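Local atomic coordinates of thymine dioxygenase (Neurospora crassa, PDB entry 5C3Q), a protein that binds thymine and 2-oxoglutarate beside a metal ion and probably oxidises the methyl group of thymine as a 2-oxoglutarate-dependent dioxygenase. Residues 87-91 against 130-136; 123-128 against 147-152; 154-159 against 290-294; 183-189 against 295-301. All coordinates share one frame; numbering follows the deposited sequence.

Interaction 1: 87-91 against 130-136; sequences EANRG and EPGHPNP
A88 and H133 start a short side-by-side run of two irregular loops, their CA atoms 5.4 Å apart. R90 CA then follows N135 CA at 6.2 Å, and G91 pairs with P136, so both chains advance in the same direction. A type II beta turn from E130 to H133 brings the second loop round. R90 CG lies opposite the carbonyl carbon (chi1 -72°), and the chain stays extended to NE, which delivers the guanidinium across the loop. Its NH2 meets E130 OE1 at 2.7 Å in a salt bridge (N-H...O 150°), nearly in the guanidinium plane and on the anti lone pair; NH1 adds a weak bond to the same oxygen. This clamp sits at the edge of the large sheet that includes double-stranded beta-helix strands, where G91 begins edge strand 91-93 and the adjacent N89 hydrogen-bonds thymine. NH1 also donates to A88 O at 2.8 Å, fixing the rotation of the group, and NH2 has a further acceptor in R127 O. NE makes a weak bond to N135 OD1, 3.0 Å away; N135 ND2 donates to G126 O. H133 O lies over one guanidinium face, while A88 CA makes a CH-pi contact 4.2 Å from the H133 ring centroid. P136 CG presses on G91 CA at 3.6 Å.

Interaction 2: 123-128 against 147-152; sequences YEIGRE and FKSTMN. With EDO (1,2-ethanediol), chain I.
I125 and Y123 pack against M151 and F147 in a strand-to-helix contact: strand 121-125 and the loop after it, between strands 91-93 and 190-200 of the large sheet, meet the first turns of helix 147-173. The inner part is apolar. I125 CD1 touches M151 CB at 3.7 Å, the two side chains running roughly at right angles. Y123 CE2 approaches the edge of the F147 ring, 3.8 Å from F147 CE2; the ring planes lie 61° apart, an oblique pairing. Y123 takes its ring to the helix with CG anti to the backbone N (chi1 180°), and its hydroxyl is bound by P136 O. On the other side of the strand, E124 forms a salt bridge with R192 of the active site and accepts a bond from an ethanediol, probably from the crystallisation liquor. Further on the contact turns polar. N152 ND2 donates to E128 OE2 at 3.1 Å, reaching it from above the carboxylate plane, while W137 NE1 holds E128 OE1. A water donates both to N152 OD1 (2.9 Å) and to G126 O (3.0 Å). K148 NZ, 4.6 Å from E128 OE2, may favour an ionised E128, and the contact passes from an apolar end to a polar one holding a bridging water.

Interaction 3: 154-159 against 290-294; sequences FFDQCK and SIAYF. With TDR (thymine), chain G; AKG (2-oxoglutaric acid), chain F.
Y293 is the main knob here, with C158 over its face and F155 at its edge. The side chain leaves the strand with CG anti to the backbone N (chi1 -172°), and C158 CB sits over the centre of the ring face, a CH-pi contact 3.3 Å from the Y293 centroid and almost exactly on the ring normal. C158 SG leans over the same face. The far edge of the Y293 ring is driven into the face of F155, an edge-to-face pair with centroids 5.2 Å apart and planes at 72°, and Y293 OH hangs above the middle of that face. The hydroxyl lies 3.1 Å from F155 O and is hydrogen-bonded to N189 ND2. One turn back along the helix, F154 CE2 rests on I291 CG2 at 3.9 Å. Helix 147-173 here packs on the outer face of a double-stranded beta-helix sheet: the axes of 154-159 and 290-294 approach to 9.8 Å and cross at -57°. I291 and Y293 point to the helix, whereas alternate residues face the pocket. There S290 OG donates to 2-oxoglutarate O4 at 2.7 Å. The F294 ring lies flat against thymine, with F294 CG 3.5 Å from thymine N3, and turns its edge to 2-oxoglutarate, F294 CZ being 3.5 Å from O1.

Interaction 4: 183-189 against 295-301; sequences FVDVGDN and CNPNHKS
N298 plugs into the type I beta turn V184-G187 next to helix 181-184. Its backbone N donates a nearly straight bond to F183 O at 2.7 Å, and the side chain then climbs past that carbonyl. CB lies 3.6 Å from F183 O. CG, set opposite the carbonyl carbon (chi1 -56°), comes to 3.1 Å from the same F183 O. At the tip the amide divides its work: OD1 accepts from V186 N at 3.0 Å, the donor standing 41° out of the amide carbonyl plane, while ND2 donates to D185 OD1 at 3.1 Å. Further along, D188 OD2 accepts from H299 N at 2.8 Å, and the carboxylate lies stacked on the imidazole, planes 6° apart, with CB making a CH-pi contact over that ring. R127 satisfies D188 OD1 through a salt bridge, and a water joins OD1 to H299 NE2. N296 ND2 reaches D188 O, in plane with its own amide, at 3.1 Å. N296 N is taken by N189 OD1 at 3.0 Å, the other end of that amide serving Y293. Two loops are laced together in this way just before strand 190-200 and just after strand 284-295, neighbours in the large sheet. V184 and C295 are backed by H162 of helix 147-173, while N296 and H299 lie against L327 of helix 323-332.

Along the chain, interaction 1 crosses interaction 2 and interaction 3 crosses interaction 4, whereas interactions 1 and 2 both close before the other two open. Helix 147-173 serves interactions 2 and 3, whose centres lie about 9 Å apart, and both meet the large sheet. Interactions 2 and 4, with centres about 17 Å apart, are the most distant pair, yet R127 bridges them. Interaction 1 touches interaction 4 through E130 and H299. Thymine sits amid the set: N89 of interaction 1 and F294 of interaction 3 contact it, and N296 of interaction 4 is about 5 Å away. Segments far apart in the sequence therefore frame one pocket, backed by a shared helix-on-sheet core.

Interaction 1: 87-91 against 130-136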
# COMPACT_ATOMS: atom_id res chain seq x y z
N GLU A 87 -3.88 -2.17 -17.39
CA GLU A 87 -5.30 -2.46 -17.15
C GLU A 87 -5.53 -3.82 -16.49
O GLU A 87 -6.55 -4.02 -15.84
CB GLU A 87 -6.17 -2.28 -18.40
CG GLU A 87 -5.51 -2.55 -19.73
CD GLU A 87 -4.70 -1.38 -20.27
OE1 GLU A 87 -5.27 -0.33 -20.61
OE2 GLU A 87 -3.47 -1.52 -20.36
N ALA A 88 -4.57 -4.73 -16.64
CA ALA A 88 -4.56 -6.00 -15.90
C ALA A 88 -3.96 -5.78 -14.51
O ALA A 88 -4.53 -6.21 -13.49
CB ALA A 88 -3.76 -7.04 -16.65
N ASN A 89 -2.80 -5.13 -14.48
CA ASN A 89 -2.07 -4.82 -13.24
C ASN A 89 -1.79 -6.06 -12.38
O ASN A 89 -1.94 -6.04 -11.16
CB ASN A 89 -2.83 -3.76 -12.43
CG ASN A 89 -1.95 -3.05 -11.42
OD1 ASN A 89 -0.73 -3.02 -11.56
ND2 ASN A 89 -2.56 -2.48 -10.39
N ARG A 90 -1.40 -7.15 -13.04
CA ARG A 90 -1.17 -8.43 -12.36
C ARG A 90 0.11 -9.07 -12.85
O ARG A 90 0.44 -8.99 -14.04
CB ARG A 90 -2.33 -9.39 -12.63
CG ARG A 90 -3.64 -9.06 -11.93
CD ARG A 90 -4.80 -9.72 -12.66
NE ARG A 90 -6.06 -9.72 -11.91
CZ ARG A 90 -6.99 -8.77 -11.96
NH1 ARG A 90 -6.83 -7.67 -12.69
NH2 ARG A 90 -8.11 -8.91 -11.26
N GLY A 91 0.83 -9.71 -11.94
CA GLY A 91 2.00 -10.50 -12.30
C GLY A 91 3.32 -9.96 -11.77
O GLY A 91 3.35 -9.01 -10.97
N GLU A 130 -12.36 -11.38 -11.95
CA GLU A 130 -12.55 -10.17 -12.74
C GLU A 130 -12.57 -10.55 -14.21
O GLU A 130 -11.59 -11.09 -14.72
CB GLU A 130 -11.46 -9.14 -12.48
CG GLU A 130 -11.72 -7.85 -13.25
CD GLU A 130 -10.79 -6.72 -12.87
OE1 GLU A 130 -9.76 -6.98 -12.21
OE2 GLU A 130 -11.08 -5.58 -13.26
N PRO A 131 -13.68 -10.26 -14.91
CA PRO A 131 -13.77 -10.54 -16.34
C PRO A 131 -12.59 -9.97 -17.13
O PRO A 131 -12.25 -8.80 -16.97
CB PRO A 131 -15.07 -9.85 -16.77
CG PRO A 131 -15.90 -9.82 -15.54
CD PRO A 131 -14.93 -9.64 -14.41
N GLY A 132 -11.96 -10.82 -17.94
CA GLY A 132 -10.92 -10.38 -18.87
C GLY A 132 -9.52 -10.20 -18.30
O GLY A 132 -8.60 -9.90 -19.05
N HIS A 133 -9.35 -10.36 -16.99
CA HIS A 133 -8.06 -10.13 -16.34
C HIS A 133 -7.67 -11.26 -15.39
O HIS A 133 -7.66 -11.07 -14.17
CB HIS A 133 -8.08 -8.82 -15.54
CG HIS A 133 -8.40 -7.61 -16.36
ND1 HIS A 133 -7.75 -7.31 -17.54
CD2 HIS A 133 -9.27 -6.60 -16.14
CE1 HIS A 133 -8.22 -6.17 -18.02
NE2 HIS A 133 -9.14 -5.72 -17.19
N PRO A 134 -7.33 -12.44 -15.93
CA PRO A 134 -6.95 -13.56 -15.07
C PRO A 134 -5.58 -13.37 -14.41
O PRO A 134 -4.69 -12.77 -15.00
CB PRO A 134 -6.89 -14.74 -16.05
CG PRO A 134 -6.61 -14.13 -17.37
CD PRO A 134 -7.30 -12.80 -17.37
N ASN A 135 -5.43 -13.88 -13.19
CA ASN A 135 -4.15 -13.83 -12.48
C ASN A 135 -3.16 -14.83 -13.09
O ASN A 135 -3.51 -15.99 -13.29
CB ASN A 135 -4.34 -14.16 -10.99
CG ASN A 135 -5.00 -13.03 -10.22
OD1 ASN A 135 -4.66 -11.87 -10.41
ND2 ASN A 135 -5.94 -13.38 -9.34
N PRO A 136 -1.93 -14.38 -13.38
CA PRO A 136 -0.92 -15.31 -13.90
C PRO A 136 -0.23 -16.09 -12.78
O PRO A 136 0.87 -15.73 -12.36
CB PRO A 136 0.06 -14.38 -14.63
CG PRO A 136 -0.01 -13.10 -13.86
CD PRO A 136 -1.41 -13.00 -13.31

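Interaction 2: 123-128 against 147-152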
# COMPACT_ATOMS: atom_id res chain seq x y z
N TYR A 123 5.23 -9.07 -7.04
CA TYR A 123 4.27 -9.93 -7.70
C TYR A 123 2.88 -9.50 -7.26
O TYR A 123 2.56 -9.49 -6.07
CB TYR A 123 4.54 -11.39 -7.33
CG TYR A 123 3.57 -12.35 -7.98
CD1 TYR A 123 3.69 -12.68 -9.33
CD2 TYR A 123 2.54 -12.92 -7.25
CE1 TYR A 123 2.80 -13.55 -9.93
CE2 TYR A 123 1.65 -13.80 -7.84
CZ TYR A 123 1.78 -14.11 -9.18
OH TYR A 123 0.89 -14.98 -9.76
N GLU A 124 2.04 -9.15 -8.24
CA GLU A 124 0.72 -8.60 -7.97
C GLU A 124 -0.43 -9.53 -8.36
O GLU A 124 -0.45 -10.11 -9.45
CB GLU A 124 0.60 -7.24 -8.65
CG GLU A 124 1.44 -6.19 -7.93
CD GLU A 124 1.68 -4.95 -8.75
OE1 GLU A 124 1.56 -3.84 -8.19
OE2 GLU A 124 2.01 -5.08 -9.95
N ILE A 125 -1.38 -9.65 -7.43
CA ILE A 125 -2.52 -10.53 -7.54
C ILE A 125 -3.79 -9.68 -7.42
O ILE A 125 -3.91 -8.90 -6.48
CB ILE A 125 -2.51 -11.58 -6.40
CG1 ILE A 125 -1.30 -12.51 -6.55
CG2 ILE A 125 -3.80 -12.38 -6.37
CD1 ILE A 125 -0.83 -13.11 -5.24
N GLY A 126 -4.71 -9.83 -8.37
CA GLY A 126 -6.01 -9.17 -8.32
C GLY A 126 -7.07 -10.17 -7.90
O GLY A 126 -6.76 -11.33 -7.63
N ARG A 127 -8.33 -9.74 -7.86
CA ARG A 127 -9.41 -10.68 -7.55
C ARG A 127 -9.54 -11.70 -8.68
O ARG A 127 -9.42 -11.36 -9.86
CB ARG A 127 -10.74 -9.99 -7.27
CG ARG A 127 -11.36 -9.24 -8.43
CD ARG A 127 -12.78 -8.83 -8.08
NE ARG A 127 -13.33 -7.91 -9.07
CZ ARG A 127 -14.22 -8.23 -10.01
NH1 ARG A 127 -14.72 -9.45 -10.10
NH2 ARG A 127 -14.63 -7.29 -10.85
N GLU A 128 -9.78 -12.95 -8.30
CA GLU A 128 -9.77 -14.08 -9.22
C GLU A 128 -10.75 -13.99 -10.38
O GLU A 128 -10.45 -14.42 -11.49
CB GLU A 128 -10.06 -15.37 -8.45
CG GLU A 128 -8.87 -15.94 -7.71
CD GLU A 128 -7.96 -16.75 -8.61
OE1 GLU A 128 -7.28 -16.15 -9.48
OE2 GLU A 128 -7.92 -17.99 -8.45
N PHE A 147 0.49 -22.15 -2.82
CA PHE A 147 0.71 -20.72 -3.08
C PHE A 147 -0.59 -19.99 -3.41
O PHE A 147 -0.89 -18.97 -2.80
CB PHE A 147 1.73 -20.51 -4.21
CG PHE A 147 2.01 -19.05 -4.50
CD1 PHE A 147 2.92 -18.34 -3.74
CD2 PHE A 147 1.34 -18.39 -5.53
CE1 PHE A 147 3.18 -17.00 -4.00
CE2 PHE A 147 1.59 -17.05 -5.80
CZ PHE A 147 2.51 -16.36 -5.03
N LYS A 148 -1.34 -20.52 -4.38
CA LYS A 148 -2.57 -19.86 -4.81
C LYS A 148 -3.61 -19.79 -3.70
O LYS A 148 -4.19 -18.73 -3.45
CB LYS A 148 -3.19 -20.58 -6.02
CG LYS A 148 -4.49 -19.95 -6.50
CD LYS A 148 -5.31 -20.88 -7.38
CE LYS A 148 -4.92 -20.78 -8.83
NZ LYS A 148 -5.60 -21.82 -9.65
N SER A 149 -3.85 -20.92 -3.03
CA SER A 149 -4.87 -21.00 -1.99
C SER A 149 -4.55 -20.08 -0.81
O SER A 149 -5.45 -19.48 -0.23
CB SER A 149 -5.02 -22.44 -1.50
OG SER A 149 -3.77 -22.96 -1.05
N THR A 150 -3.28 -19.98 -0.46
CA THR A 150 -2.82 -19.07 0.58
C THR A 150 -3.10 -17.61 0.21
O THR A 150 -3.67 -16.87 1.01
CB THR A 150 -1.31 -19.26 0.84
OG1 THR A 150 -1.07 -20.57 1.36
CG2 THR A 150 -0.78 -18.23 1.83
N MET A 151 -2.69 -17.22 -0.99
CA MET A 151 -2.80 -15.83 -1.43
C MET A 151 -4.25 -15.40 -1.68
O MET A 151 -4.60 -14.26 -1.40
CB MET A 151 -1.95 -15.58 -2.68
CG MET A 151 -0.46 -15.70 -2.42
SD MET A 151 0.08 -14.57 -1.13
CE MET A 151 1.65 -15.30 -0.65
N ASN A 152 -5.07 -16.30 -2.22
CA ASN A 152 -6.50 -16.01 -2.39
C ASN A 152 -7.21 -15.85 -1.05
O ASN A 152 -8.06 -14.97 -0.89
CB ASN A 152 -7.18 -17.09 -3.22
CG ASN A 152 -6.94 -16.93 -4.71
OD1 ASN A 152 -6.59 -15.84 -5.17
ND2 ASN A 152 -7.12 -18.00 -5.46
C1 EDO I . 4.01 -3.29 -11.54
O1 EDO I . 3.89 -3.02 -10.14
C2 EDO I . 5.25 -2.61 -12.10
O2 EDO I . 4.96 -1.27 -12.52
O HOH W 1 -7.57 -13.07 -5.31

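Interaction 3: 154-159 against 290-294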
# COMPACT_ATOMS: atom_id res chain seq x y z
N PHE A 154 -5.69 -14.91 1.77
CA PHE A 154 -5.20 -13.62 2.27
C PHE A 154 -5.88 -12.44 1.58
O PHE A 154 -6.27 -11.48 2.24
CB PHE A 154 -3.68 -13.53 2.10
CG PHE A 154 -3.07 -12.36 2.82
CD1 PHE A 154 -3.06 -12.31 4.21
CD2 PHE A 154 -2.49 -11.32 2.11
CE1 PHE A 154 -2.49 -11.24 4.88
CE2 PHE A 154 -1.92 -10.24 2.78
CZ PHE A 154 -1.92 -10.21 4.16
N PHE A 155 -6.04 -12.53 0.26
CA PHE A 155 -6.73 -11.49 -0.51
C PHE A 155 -8.13 -11.19 0.07
O PHE A 155 -8.47 -10.03 0.28
CB PHE A 155 -6.85 -11.90 -1.99
CG PHE A 155 -7.39 -10.83 -2.89
CD1 PHE A 155 -8.76 -10.60 -2.99
CD2 PHE A 155 -6.54 -10.05 -3.67
CE1 PHE A 155 -9.26 -9.61 -3.82
CE2 PHE A 155 -7.03 -9.07 -4.50
CZ PHE A 155 -8.40 -8.84 -4.58
N ASP A 156 -8.90 -12.24 0.32
CA ASP A 156 -10.28 -12.10 0.83
C ASP A 156 -10.34 -11.58 2.28
O ASP A 156 -11.24 -10.82 2.63
CB ASP A 156 -11.04 -13.42 0.70
CG ASP A 156 -11.33 -13.79 -0.75
OD1 ASP A 156 -11.23 -12.90 -1.62
OD2 ASP A 156 -11.65 -14.97 -1.02
N GLN A 157 -9.37 -11.96 3.10
CA GLN A 157 -9.28 -11.44 4.46
C GLN A 157 -8.90 -9.95 4.49
O GLN A 157 -9.42 -9.19 5.32
CB GLN A 157 -8.31 -12.26 5.30
CG GLN A 157 -8.82 -13.67 5.56
CD GLN A 157 -7.98 -14.42 6.57
OE1 GLN A 157 -7.58 -13.86 7.59
NE2 GLN A 157 -7.73 -15.69 6.30
N CYS A 158 -8.01 -9.53 3.60
CA CYS A 158 -7.67 -8.11 3.45
C CYS A 158 -8.83 -7.33 2.85
O CYS A 158 -9.06 -6.17 3.21
CB CYS A 158 -6.42 -7.92 2.59
SG CYS A 158 -4.88 -8.46 3.35
N LYS A 159 -9.55 -7.95 1.92
CA LYS A 159 -10.77 -7.37 1.35
C LYS A 159 -11.79 -7.09 2.45
O LYS A 159 -12.43 -6.04 2.46
CB LYS A 159 -11.35 -8.33 0.30
CG LYS A 159 -12.77 -8.04 -0.17
CD LYS A 159 -13.24 -9.14 -1.11
CE LYS A 159 -14.73 -9.08 -1.37
NZ LYS A 159 -15.18 -10.25 -2.18
N SER A 290 7.81 -7.18 2.37
CA SER A 290 6.58 -6.52 2.75
C SER A 290 5.47 -6.95 1.81
O SER A 290 5.72 -7.54 0.75
CB SER A 290 6.74 -4.99 2.73
OG SER A 290 6.99 -4.51 1.43
N ILE A 291 4.24 -6.68 2.23
CA ILE A 291 3.07 -6.95 1.43
C ILE A 291 2.20 -5.69 1.46
O ILE A 291 1.76 -5.25 2.53
CB ILE A 291 2.28 -8.16 1.97
CG1 ILE A 291 3.18 -9.39 2.04
CG2 ILE A 291 1.06 -8.42 1.09
CD1 ILE A 291 2.53 -10.62 2.63
N ALA A 292 1.98 -5.11 0.28
CA ALA A 292 1.08 -3.98 0.13
C ALA A 292 -0.22 -4.46 -0.49
O ALA A 292 -0.23 -4.92 -1.64
CB ALA A 292 1.72 -2.90 -0.73
N TYR A 293 -1.31 -4.34 0.26
CA TYR A 293 -2.62 -4.63 -0.27
C TYR A 293 -3.31 -3.31 -0.63
O TYR A 293 -3.81 -2.59 0.24
CB TYR A 293 -3.44 -5.45 0.73
CG TYR A 293 -4.75 -5.96 0.20
CD1 TYR A 293 -4.82 -7.16 -0.50
CD2 TYR A 293 -5.93 -5.24 0.39
CE1 TYR A 293 -6.03 -7.63 -0.99
CE2 TYR A 293 -7.14 -5.71 -0.09
CZ TYR A 293 -7.19 -6.90 -0.78
OH TYR A 293 -8.39 -7.37 -1.26
N PHE A 294 -3.31 -3.00 -1.92
CA PHE A 294 -3.91 -1.76 -2.42
C PHE A 294 -5.42 -1.94 -2.50
O PHE A 294 -5.92 -2.78 -3.26
CB PHE A 294 -3.37 -1.41 -3.81
CG PHE A 294 -1.89 -1.20 -3.85
CD1 PHE A 294 -1.30 -0.21 -3.08
CD2 PHE A 294 -1.08 -1.98 -4.66
CE1 PHE A 294 0.07 -0.00 -3.12
CE2 PHE A 294 0.29 -1.78 -4.71
CZ PHE A 294 0.86 -0.79 -3.93
N1 TDR G . 0.02 -0.05 -7.85
C2 TDR G . -1.38 0.02 -7.51
O2 TDR G . -2.17 -0.73 -8.04
N3 TDR G . -1.83 0.99 -6.54
C4 TDR G . -0.91 1.88 -5.91
O4 TDR G . -1.33 2.68 -5.09
C5 TDR G . 0.52 1.81 -6.25
CM5 TDR G . 1.53 2.72 -5.63
C6 TDR G . 0.96 0.83 -7.25
C1 AKG F . 4.22 0.38 -2.19
O1 AKG F . 3.42 1.22 -2.68
O2 AKG F . 4.42 -0.72 -2.74
C2 AKG F . 4.94 0.71 -0.95
O5 AKG F . 4.88 1.84 -0.48
C3 AKG F . 5.76 -0.37 -0.25
C4 AKG F . 6.28 0.13 1.09
C5 AKG F . 7.03 -0.95 1.83
O3 AKG F . 7.09 -0.86 3.08
O4 AKG F . 7.56 -1.89 1.20

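Interaction 4: 183-189 against 295-301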
# COMPACT_ATOMS: atom_id res chain seq x y z
N PHE A 183 -19.66 1.02 -2.47
CA PHE A 183 -18.54 1.55 -3.26
C PHE A 183 -17.31 0.63 -3.25
O PHE A 183 -16.42 0.81 -4.07
CB PHE A 183 -18.12 2.93 -2.72
CG PHE A 183 -19.08 4.04 -3.05
CD1 PHE A 183 -18.99 4.72 -4.25
CD2 PHE A 183 -20.04 4.44 -2.13
CE1 PHE A 183 -19.85 5.76 -4.55
CE2 PHE A 183 -20.91 5.48 -2.41
CZ PHE A 183 -20.82 6.14 -3.63
N VAL A 184 -17.25 -0.31 -2.31
CA VAL A 184 -16.06 -1.16 -2.14
C VAL A 184 -16.31 -2.68 -2.11
O VAL A 184 -15.36 -3.45 -1.99
CB VAL A 184 -15.27 -0.78 -0.86
CG1 VAL A 184 -14.91 0.70 -0.87
CG2 VAL A 184 -16.04 -1.14 0.40
N ASP A 185 -17.56 -3.11 -2.24
CA ASP A 185 -17.91 -4.53 -2.02
C ASP A 185 -17.42 -5.51 -3.10
O ASP A 185 -17.38 -6.72 -2.86
CB ASP A 185 -19.42 -4.71 -1.79
CG ASP A 185 -20.28 -4.13 -2.91
OD1 ASP A 185 -19.73 -3.68 -3.95
OD2 ASP A 185 -21.51 -4.14 -2.74
N VAL A 186 -17.05 -5.01 -4.28
CA VAL A 186 -16.57 -5.88 -5.37
C VAL A 186 -15.17 -6.44 -5.08
O VAL A 186 -14.83 -7.55 -5.48
CB VAL A 186 -16.60 -5.14 -6.73
CG1 VAL A 186 -15.93 -5.96 -7.82
CG2 VAL A 186 -18.04 -4.82 -7.11
N GLY A 187 -14.35 -5.67 -4.37
CA GLY A 187 -13.00 -6.10 -4.03
C GLY A 187 -12.04 -5.99 -5.20
O GLY A 187 -11.24 -6.89 -5.44
N ASP A 188 -12.11 -4.86 -5.91
CA ASP A 188 -11.21 -4.58 -7.03
C ASP A 188 -9.86 -4.11 -6.50
O ASP A 188 -9.39 -3.02 -6.82
CB ASP A 188 -11.83 -3.51 -7.95
CG ASP A 188 -12.98 -4.05 -8.78
OD1 ASP A 188 -12.90 -5.21 -9.24
OD2 ASP A 188 -13.96 -3.31 -8.99
N ASN A 189 -9.23 -4.97 -5.71
CA ASN A 189 -8.02 -4.64 -4.98
C ASN A 189 -6.81 -5.35 -5.59
O ASN A 189 -6.97 -6.28 -6.39
CB ASN A 189 -8.20 -5.04 -3.52
CG ASN A 189 -9.43 -4.41 -2.90
OD1 ASN A 189 -9.78 -3.26 -3.21
ND2 ASN A 189 -10.12 -5.15 -2.04
N CYS A 295 -6.14 -1.17 -1.70
CA CYS A 295 -7.60 -1.17 -1.74
C CYS A 295 -8.09 -0.06 -2.65
O CYS A 295 -7.57 1.07 -2.63
CB CYS A 295 -8.19 -1.00 -0.35
SG CYS A 295 -7.58 -2.19 0.86
N ASN A 296 -9.11 -0.38 -3.45
CA ASN A 296 -9.71 0.57 -4.38
C ASN A 296 -11.22 0.56 -4.27
O ASN A 296 -11.81 -0.46 -3.90
CB ASN A 296 -9.33 0.19 -5.82
CG ASN A 296 -7.83 0.27 -6.07
OD1 ASN A 296 -7.22 1.32 -5.86
ND2 ASN A 296 -7.24 -0.82 -6.54
N PRO A 297 -11.87 1.69 -4.60
CA PRO A 297 -13.30 1.61 -4.83
C PRO A 297 -13.58 0.66 -5.99
O PRO A 297 -12.66 0.37 -6.77
CB PRO A 297 -13.69 3.04 -5.22
CG PRO A 297 -12.54 3.90 -4.83
CD PRO A 297 -11.33 3.03 -4.88
N ASN A 298 -14.80 0.16 -6.10
CA ASN A 298 -15.21 -0.64 -7.24
C ASN A 298 -14.85 0.13 -8.51
O ASN A 298 -15.05 1.34 -8.56
CB ASN A 298 -16.71 -0.92 -7.21
CG ASN A 298 -17.17 -1.59 -5.93
OD1 ASN A 298 -16.38 -2.23 -5.24
ND2 ASN A 298 -18.45 -1.45 -5.60
N HIS A 299 -14.30 -0.55 -9.51
CA HIS A 299 -13.87 0.13 -10.74
C HIS A 299 -15.03 0.90 -11.39
O HIS A 299 -14.81 1.93 -12.02
CB HIS A 299 -13.26 -0.85 -11.75
CG HIS A 299 -11.94 -1.42 -11.32
ND1 HIS A 299 -10.97 -0.68 -10.67
CD2 HIS A 299 -11.41 -2.67 -11.47
CE1 HIS A 299 -9.92 -1.45 -10.42
NE2 HIS A 299 -10.17 -2.65 -10.90
N LYS A 300 -16.25 0.39 -11.23
CA LYS A 300 -17.45 1.05 -11.75
C LYS A 300 -17.86 2.32 -10.98
O LYS A 300 -18.69 3.09 -11.47
CB LYS A 300 -18.63 0.07 -11.77
CG LYS A 300 -19.17 -0.29 -10.39
CD LYS A 300 -20.13 -1.47 -10.44
CE LYS A 300 -20.60 -1.84 -9.04
NZ LYS A 300 -21.56 -2.98 -9.05
N SER A 301 -17.28 2.54 -9.80
CA SER A 301 -17.70 3.64 -8.92
C SER A 301 -17.43 5.03 -9.48
O SER A 301 -16.37 5.28 -10.06
CB SER A 301 -16.99 3.54 -7.56
OG SER A 301 -17.47 2.42 -6.84
O HOH W 2 -13.50 -2.58 -4.67
O HOH W 3 -10.11 -5.36 -10.08
O HOH W 4 -16.61 -2.52 -10.30